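Local coordinates for glycine betaine, L-proline ABC transporter, glycine/betaine/L-proline-binding protein (ProX) (Borrelia burgdorferi, PDB 3TMG), which binds glycine betaine as the substrate-binding protein of an ABC transporter, and probably delivers it for uptake into the cell, at residues W233-D236 against L237-P240; E265-K268 against T269-P272. All blocks are in the same frame, centred on the assembly; numbering follows the deposited sequence.

Contact 1: residues W233-D236 against L237-P240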
loop_
_atom_site.group_PDB
_atom_site.type_symbol
_atom_site.label_atom_id
_atom_site.label_comp_id
_atom_site.label_asym_id
_atom_site.label_seq_id
_atom_site.Cartn_x
_atom_site.Cartn_y
_atom_site.Cartn_z
ATOM N N TRP A 233 4.644 3.974 11.610
ATOM C CA TRP A 233 5.452 2.778 11.859
ATOM C C TRP A 233 6.481 2.540 10.780
ATOM O O TRP A 233 6.533 3.296 9.792
ATOM C CB TRP A 233 4.542 1.558 12.090
ATOM C CG TRP A 233 3.657 1.147 10.931
ATOM C CD1 TRP A 233 3.429 1.801 9.715
ATOM C CD2 TRP A 233 2.877 -0.086 10.864
ATOM N NE1 TRP A 233 2.555 1.065 8.934
ATOM C CE2 TRP A 233 2.221 -0.099 9.569
ATOM C CE3 TRP A 233 2.672 -1.158 11.751
ATOM C CZ2 TRP A 233 1.400 -1.154 9.165
ATOM C CZ3 TRP A 233 1.840 -2.211 11.351
ATOM C CH2 TRP A 233 1.212 -2.202 10.088
ATOM N N SER A 234 7.256 1.454 10.963
ATOM C CA SER A 234 8.465 1.202 10.185
ATOM C C SER A 234 8.579 -0.273 9.804
ATOM O O SER A 234 7.826 -1.107 10.291
ATOM C CB SER A 234 9.704 1.637 10.992
ATOM O OG SER A 234 9.530 2.938 11.498
ATOM N N ASP A 235 9.530 -0.576 8.916
ATOM C CA ASP A 235 9.748 -1.930 8.390
ATOM C C ASP A 235 9.787 -3.008 9.452
ATOM O O ASP A 235 9.296 -4.111 9.231
ATOM C CB ASP A 235 11.116 -1.970 7.654
ATOM C CG ASP A 235 11.023 -1.411 6.233
ATOM O OD1 ASP A 235 9.975 -0.887 5.876
ATOM O OD2 ASP A 235 12.002 -1.487 5.457
ATOM N N ASP A 236 10.442 -2.744 10.582
ATOM C CA ASP A 236 10.560 -3.825 11.555
ATOM C C ASP A 236 9.225 -4.240 12.162
ATOM O O ASP A 236 9.145 -5.340 12.690
ATOM C CB ASP A 236 11.538 -3.505 12.654
ATOM C CG ASP A 236 11.043 -2.436 13.536
ATOM O OD1 ASP A 236 10.249 -1.588 13.102
ATOM O OD2 ASP A 236 11.453 -2.432 14.691
ATOM N N LEU A 237 8.198 -3.371 12.099
ATOM C CA LEU A 237 6.821 -3.763 12.517
ATOM C C LEU A 237 5.950 -4.270 11.348
ATOM O O LEU A 237 5.268 -5.310 11.444
ATOM C CB LEU A 237 6.109 -2.584 13.205
ATOM C CG LEU A 237 6.892 -2.058 14.444
ATOM C CD1 LEU A 237 6.123 -0.915 15.108
ATOM C CD2 LEU A 237 7.126 -3.197 15.446
ATOM N N ILE A 238 5.956 -3.535 10.244
ATOM C CA ILE A 238 5.022 -3.844 9.131
ATOM C C ILE A 238 5.455 -5.103 8.365
ATOM O O ILE A 238 4.590 -5.908 7.985
ATOM C CB ILE A 238 4.799 -2.615 8.180
ATOM C CG1 ILE A 238 3.767 -2.934 7.094
ATOM C CG2 ILE A 238 6.084 -2.243 7.446
ATOM C CD1 ILE A 238 3.292 -1.724 6.259
ATOM N N LEU A 239 6.757 -5.299 8.132
ATOM C CA LEU A 239 7.175 -6.462 7.320
ATOM C C LEU A 239 6.848 -7.810 7.962
ATOM O O LEU A 239 6.285 -8.659 7.282
ATOM C CB LEU A 239 8.655 -6.398 6.826
ATOM C CG LEU A 239 8.889 -5.337 5.710
ATOM C CD1 LEU A 239 10.365 -5.084 5.489
ATOM C CD2 LEU A 239 8.246 -5.798 4.387
ATOM N N PRO A 240 7.158 -8.006 9.264
ATOM C CA PRO A 240 6.778 -9.277 9.856
ATOM C C PRO A 240 5.263 -9.523 9.807
ATOM O O PRO A 240 4.816 -10.685 9.655
ATOM C CB PRO A 240 7.193 -9.091 11.312
ATOM C CG PRO A 240 8.484 -8.321 11.181
ATOM C CD PRO A 240 8.091 -7.270 10.155
#
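The first torsions of Trp-233 and Ile-238 bring the indole and the isoleucine chain together. In Trp-233, CG sits between the backbone N and the carbonyl carbon (chi1 63°), which carries the indole over to the first turn of helix 235-247. In Ile-238, CG1 is anti to the backbone N (chi1 -176°) and runs on extended to CD1. The two side chains cross at about a right angle. CB of Ile-238 lies over one face of the indole, 3.9 Å from the centroid of the six-membered ring, a CH-pi contact. Farther out, Ile-238 CD1 reaches Trp-233 CZ2 at 3.5 Å. Leu-237 adds a more oblique touch, with its CB 4.0 Å from CE3 of Trp-233.

Ser-234 is the N-cap residue, but its side chain makes no capping bond. Its carbonyl O takes two backbone donors instead. Ile-238 N donates to Ser-234 O at 3.1 Å. Leu-237 N donates to the same Ser-234 O at 2.9 Å. The next bond of the helix runs from Leu-239 N to Asp-235 O, 3.0 Å. On this flank the Asp-235 and Leu-239 side chains lie alongside each other, with CG of Asp-235 3.8 Å from CD1 of Leu-239. The carboxylate of Asp-235 is held from outside, where OD1 is hydrogen-bonded to Tyr-95 OH.

Pro-240 has no N-H to give to Asp-236 O, and the helix kinks there. The first turn combines backbone bonds to Ser-234 O and Asp-235 O with a buried apolar contact of indole and isoleucine, while the Tyr-95 bond probably limits rotation of the Asp-235 carboxylate.

Contact 2: residues E265-K268 against T269-P272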
loop_
_atom_site.group_PDB
_atom_site.type_symbol
_atom_site.label_atom_id
_atom_site.label_comp_id
_atom_site.label_asym_id
_atom_site.label_seq_id
_atom_site.Cartn_x
_atom_site.Cartn_y
_atom_site.Cartn_z
ATOM N N GLU A 265 4.033 -0.431 23.687
ATOM C CA GLU A 265 4.624 0.890 23.896
ATOM C C GLU A 265 4.497 1.761 22.646
ATOM O O GLU A 265 4.140 2.933 22.745
ATOM C CB GLU A 265 6.077 0.785 24.381
ATOM C CG GLU A 265 6.151 0.242 25.803
ATOM C CD GLU A 265 5.299 1.046 26.800
ATOM O OE1 GLU A 265 5.506 2.279 26.899
ATOM O OE2 GLU A 265 4.417 0.463 27.475
ATOM N N ILE A 266 4.744 1.179 21.475
ATOM C CA ILE A 266 4.577 1.943 20.229
ATOM C C ILE A 266 3.097 2.349 20.071
ATOM O O ILE A 266 2.785 3.497 19.690
ATOM C CB ILE A 266 5.087 1.173 18.980
ATOM C CG1 ILE A 266 6.618 0.973 19.060
ATOM C CG2 ILE A 266 4.728 1.908 17.691
ATOM C CD1 ILE A 266 7.438 2.251 19.136
ATOM N N VAL A 267 2.190 1.413 20.335
ATOM C CA VAL A 267 0.767 1.693 20.102
ATOM C C VAL A 267 0.334 2.830 20.985
ATOM O O VAL A 267 -0.407 3.731 20.540
ATOM C CB VAL A 267 -0.130 0.450 20.285
ATOM C CG1 VAL A 267 -1.602 0.844 20.319
ATOM C CG2 VAL A 267 0.149 -0.558 19.155
ATOM N N LYS A 268 0.822 2.797 22.239
ATOM C CA LYS A 268 0.615 3.874 23.187
ATOM C C LYS A 268 0.939 5.246 22.633
ATOM O O LYS A 268 0.233 6.199 22.917
ATOM C CB LYS A 268 1.394 3.638 24.489
ATOM C CG LYS A 268 0.716 2.678 25.447
ATOM C CD LYS A 268 1.458 2.746 26.775
ATOM C CE LYS A 268 1.129 1.531 27.609
ATOM N NZ LYS A 268 2.048 1.520 28.784
ATOM N N THR A 269 2.003 5.350 21.859
ATOM C CA THR A 269 2.360 6.637 21.273
ATOM C C THR A 269 1.315 7.189 20.306
ATOM O O THR A 269 1.340 8.377 19.972
ATOM C CB THR A 269 3.761 6.650 20.595
ATOM O OG1 THR A 269 3.734 5.940 19.350
ATOM C CG2 THR A 269 4.843 6.101 21.536
ATOM N N TRP A 270 0.387 6.347 19.852
ATOM C CA TRP A 270 -0.550 6.823 18.843
ATOM C C TRP A 270 -1.808 7.371 19.446
ATOM O O TRP A 270 -2.670 7.909 18.714
ATOM C CB TRP A 270 -0.916 5.728 17.842
ATOM C CG TRP A 270 0.258 5.027 17.163
ATOM C CD1 TRP A 270 1.544 5.509 16.893
ATOM C CD2 TRP A 270 0.210 3.686 16.600
ATOM N NE1 TRP A 270 2.291 4.540 16.222
ATOM C CE2 TRP A 270 1.522 3.415 16.039
ATOM C CE3 TRP A 270 -0.797 2.679 16.529
ATOM C CZ2 TRP A 270 1.819 2.190 15.444
ATOM C CZ3 TRP A 270 -0.488 1.481 15.897
ATOM C CH2 TRP A 270 0.785 1.243 15.362
ATOM N N VAL A 271 -1.960 7.191 20.767
ATOM C CA VAL A 271 -3.266 7.438 21.393
ATOM C C VAL A 271 -3.190 8.585 22.411
ATOM O O VAL A 271 -2.125 8.819 23.000
ATOM C CB VAL A 271 -3.935 6.153 22.012
ATOM C CG1 VAL A 271 -4.048 5.013 21.008
ATOM C CG2 VAL A 271 -3.276 5.685 23.323
ATOM N N PRO A 272 -4.317 9.295 22.634
ATOM C CA PRO A 272 -4.284 10.370 23.635
ATOM C C PRO A 272 -3.935 9.825 25.021
ATOM O O PRO A 272 -4.237 8.666 25.343
ATOM C CB PRO A 272 -5.740 10.907 23.616
ATOM C CG PRO A 272 -6.217 10.588 22.229
ATOM C CD PRO A 272 -5.627 9.233 21.961
#
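Glu-265 O meets Thr-269 N at 3.3 Å, a weak bond that belongs to the last turn of helix 264-268. The CB of Glu-265 is directed away from residues 269-272. Its carboxylate pairs instead with Lys-268, in a salt bridge between OE2 and NZ of 2.9 Å. The ammonium approaches on the syn side, 16° out of the carboxylate plane, and also has Asp-280 as a salt-bridge partner.

Ile-266 gives its carbonyl O to Thr-269. The hydroxyl OG1 of Thr-269 donates to Ile-266 O at 2.6 Å, in the carbonyl plane and on a lone pair. The threonine torsion explains this: OG1 stands between its own N and carbonyl carbon (chi1 74°), facing back to the helix. Thr-269 N adds a weak bond to the same oxygen. Ile-266 O also lies over one face of the Trp-270 indole, and Ile-266 CG2 packs 3.7 Å from CZ2 of that ring.

Val-267 sits over the same face. Its CA is 4.2 Å from the centroid of the six-membered ring, a CH-pi contact, and its CG2 touches Trp-270 CZ3 at 3.9 Å. Val-267 O accepts from Trp-270 N at 2.8 Å.

Lys-268 opens a type I beta turn, closed by Val-271 N on Lys-268 O at 3.2 Å. Lys-276 NZ also binds this oxygen. Elsewhere, the indole meets Phe-231 edge-to-face and touches Val-34 and Leu-35 of helix 26-41.

The carbonyls of Ile-266, Val-267 and Lys-268 are thus met by a threonine hydroxyl and by N-H groups, and the indole covers Ile-266 O and Val-267 CA with one face.

Both contacts are local and lie in series, so they neither nest nor cross. Following the chain, contact 1 comes first, where the loop after helix 222-230 turns into helix 235-247. Helix 252-262 follows. Contact 2 then closes the end of helix 264-268 with a turn, before the C-terminal tail. Their centres are about 16 Å apart, yet they touch: Leu-237 CD1 packs on Ile-266 CG2 at 4.1 Å. Phe-231 also joins the two places, since its ring meets the indoles of both Trp-233 and Trp-270. Contact 2 alone packs on helix 26-41. Both contacts lie away from the betaine pocket.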